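Local atomic coordinates of triacylglycerol lipase (Clostridium botulinum, PDB entry 5AH1), a protein that hydrolyses ester bonds as a zinc-containing triacylglycerol lipase of the alpha/beta-hydrolase kind and also breaks down synthetic polyesters. Residues P79-H84 against E116-V122. Residues are numbered along the deposited sequence; the frame is centred on the assembly and turned at random.
Sequences PIVLVH and ETYTATV
I80 and L82 pair in parallel with the strand 117-120, and the way this pairing ends is a good example of a side chain taking over where backbone bonds stop. Four backbone hydrogen bonds come first: I80 N to E116 O, Y118 N to I80 O, L82 N to Y118 O and A120 N to L82 O, all between 2.8 and 2.9 Å. Beyond them the backbones part. A water accepts a weak bond from H84 N and donates to A120 O at 2.7 Å, bridging the gap, and the H84 ring then replaces the next backbone acceptor. With CG between its own N and carbonyl carbon (chi1 64°), H84 swings its imidazole over to residues 120-122. CB and CG only carry the ring across. CD2 comes 3.6 Å from A120 O. NE2 accepts V122 N at 3.0 Å in an almost straight bond (174°), the donor lying 23° out of the ring plane. CE1 is 3.2 Å from V122 O, which sits at the ring edge, and also touches V122 CG2. ND1 is hydrogen-bonded to a residue adjoining the segments.

On the face of I80 and L82, L82 CD1 lies 3.8 Å from T117 CG2 and also meets T119 OG1, whose hydroxyl is bonded to Q107 of the connecting helix. The other face carries V81 CG1 against A120 CB, with L135 and Y138 of helix 128-140 covering A120. At the start of the pairing P79 CB meets the Y118 ring at its edge, by CE2, while Y118 OH donates to E116 OE2 at 2.6 Å, tying down the ring's far end. Strand 80-83, helix 106-112 and strand 117-120 form a beta-alpha-beta unit, here at one border of the parallel central sheet characteristic of the alpha/beta-hydrolase fold.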
loop_
_atom_site.group_PDB
_atom_site.type_symbol
_atom_site.label_atom_id
_atom_site.label_comp_id
_atom_site.label_asym_id
_atom_site.label_seq_id
_atom_site.Cartn_x
_atom_site.Cartn_y
_atom_site.Cartn_z
ATOM N N PRO A 79 -13.149 0.288 -14.412
ATOM C CA PRO A 79 -12.256 1.361 -13.960
ATOM C C PRO A 79 -11.200 0.875 -12.986
ATOM O O PRO A 79 -11.295 -0.223 -12.432
ATOM C CB PRO A 79 -13.199 2.324 -13.243
ATOM C CG PRO A 79 -14.249 1.441 -12.712
ATOM C CD PRO A 79 -14.473 0.401 -13.781
ATOM N N ILE A 80 -10.202 1.729 -12.785
ATOM C CA ILE A 80 -9.142 1.516 -11.802
ATOM C C ILE A 80 -9.486 2.285 -10.530
ATOM O O ILE A 80 -9.974 3.412 -10.591
ATOM C CB ILE A 80 -7.778 2.013 -12.378
ATOM C CG1 ILE A 80 -7.310 1.069 -13.492
ATOM C CG2 ILE A 80 -6.723 2.157 -11.296
ATOM C CD1 ILE A 80 -6.239 1.653 -14.393
ATOM N N VAL A 81 -9.242 1.664 -9.380
ATOM C CA VAL A 81 -9.282 2.339 -8.096
ATOM C C VAL A 81 -7.894 2.198 -7.468
ATOM O O VAL A 81 -7.404 1.090 -7.238
ATOM C CB VAL A 81 -10.390 1.765 -7.165
ATOM C CG1 VAL A 81 -10.326 2.389 -5.779
ATOM C CG2 VAL A 81 -11.769 1.987 -7.781
ATOM N N LEU A 82 -7.294 3.345 -7.161
ATOM C CA LEU A 82 -5.951 3.446 -6.590
ATOM C C LEU A 82 -6.023 3.494 -5.067
ATOM O O LEU A 82 -6.837 4.231 -4.513
ATOM C CB LEU A 82 -5.297 4.736 -7.096
ATOM C CG LEU A 82 -5.141 4.883 -8.610
ATOM C CD1 LEU A 82 -4.695 6.288 -8.956
ATOM C CD2 LEU A 82 -4.148 3.890 -9.164
ATOM N N VAL A 83 -5.157 2.727 -4.405
ATOM C CA VAL A 83 -5.168 2.601 -2.952
ATOM C C VAL A 83 -3.747 2.748 -2.380
ATOM O O VAL A 83 -2.872 1.919 -2.605
ATOM C CB VAL A 83 -5.778 1.263 -2.518
ATOM C CG1 VAL A 83 -5.881 1.210 -0.981
ATOM C CG2 VAL A 83 -7.148 1.033 -3.170
ATOM N N HIS A 84 -3.547 3.854 -1.666
ATOM C CA HIS A 84 -2.266 4.198 -1.070
ATOM C C HIS A 84 -1.868 3.265 0.074
ATOM O O HIS A 84 -2.681 2.484 0.589
ATOM C CB HIS A 84 -2.348 5.631 -0.526
ATOM C CG HIS A 84 -3.335 5.792 0.585
ATOM N ND1 HIS A 84 -3.046 5.446 1.884
ATOM C CD2 HIS A 84 -4.617 6.235 0.597
ATOM C CE1 HIS A 84 -4.098 5.682 2.649
ATOM N NE2 HIS A 84 -5.068 6.157 1.892
ATOM N N GLU A 116 -10.679 5.245 -17.133
ATOM C CA GLU A 116 -11.501 5.655 -15.995
ATOM C C GLU A 116 -10.829 5.227 -14.695
ATOM O O GLU A 116 -10.545 4.039 -14.496
ATOM C CB GLU A 116 -12.904 5.051 -16.103
ATOM C CG GLU A 116 -13.889 5.597 -15.073
ATOM C CD GLU A 116 -15.236 4.902 -15.113
ATOM O OE1 GLU A 116 -15.438 4.049 -15.995
ATOM O OE2 GLU A 116 -16.099 5.196 -14.264
ATOM N N THR A 117 -10.556 6.204 -13.833
ATOM C CA THR A 117 -9.747 5.991 -12.638
ATOM C C THR A 117 -10.241 6.838 -11.474
ATOM O O THR A 117 -10.533 8.026 -11.632
ATOM C CB THR A 117 -8.264 6.350 -12.897
ATOM O OG1 THR A 117 -7.744 5.530 -13.949
ATOM C CG2 THR A 117 -7.398 6.146 -11.648
ATOM N N TYR A 118 -10.293 6.198 -10.313
ATOM C CA TYR A 118 -10.628 6.833 -9.040
ATOM C C TYR A 118 -9.539 6.574 -8.026
ATOM O O TYR A 118 -8.728 5.648 -8.166
ATOM C CB TYR A 118 -11.948 6.270 -8.506
ATOM C CG TYR A 118 -13.061 6.378 -9.498
ATOM C CD1 TYR A 118 -13.772 7.555 -9.602
ATOM C CD2 TYR A 118 -13.371 5.344 -10.364
ATOM C CE1 TYR A 118 -14.772 7.706 -10.519
ATOM C CE2 TYR A 118 -14.394 5.485 -11.303
ATOM C CZ TYR A 118 -15.085 6.674 -11.380
ATOM O OH TYR A 118 -16.102 6.858 -12.306
ATOM N N THR A 119 -9.552 7.387 -6.981
ATOM C CA THR A 119 -8.603 7.265 -5.886
ATOM C C THR A 119 -9.381 7.053 -4.595
ATOM O O THR A 119 -10.302 7.810 -4.291
ATOM C CB THR A 119 -7.748 8.536 -5.756
ATOM O OG1 THR A 119 -7.005 8.731 -6.966
ATOM C CG2 THR A 119 -6.760 8.428 -4.607
ATOM N N ALA A 120 -9.035 6.003 -3.861
ATOM C CA ALA A 120 -9.626 5.764 -2.548
ATOM C C ALA A 120 -8.644 6.150 -1.461
ATOM O O ALA A 120 -7.436 5.970 -1.614
ATOM C CB ALA A 120 -10.037 4.323 -2.401
ATOM N N THR A 121 -9.172 6.628 -0.340
ATOM C CA THR A 121 -8.338 7.055 0.773
ATOM C C THR A 121 -8.806 6.356 2.042
ATOM O O THR A 121 -10.004 6.350 2.344
ATOM C CB THR A 121 -8.342 8.578 0.881
ATOM O OG1 THR A 121 -7.773 9.082 -0.343
ATOM C CG2 THR A 121 -7.532 9.051 2.074
ATOM N N VAL A 122 -7.864 5.734 2.747
ATOM C CA VAL A 122 -8.136 4.953 3.942
ATOM C C VAL A 122 -7.165 5.352 5.064
ATOM O O VAL A 122 -6.317 6.220 4.864
ATOM C CB VAL A 122 -8.067 3.436 3.632
ATOM C CG1 VAL A 122 -9.099 3.063 2.555
ATOM C CG2 VAL A 122 -6.660 3.013 3.200
HETATM O O HOH W 1 -4.970 6.148 -2.779
#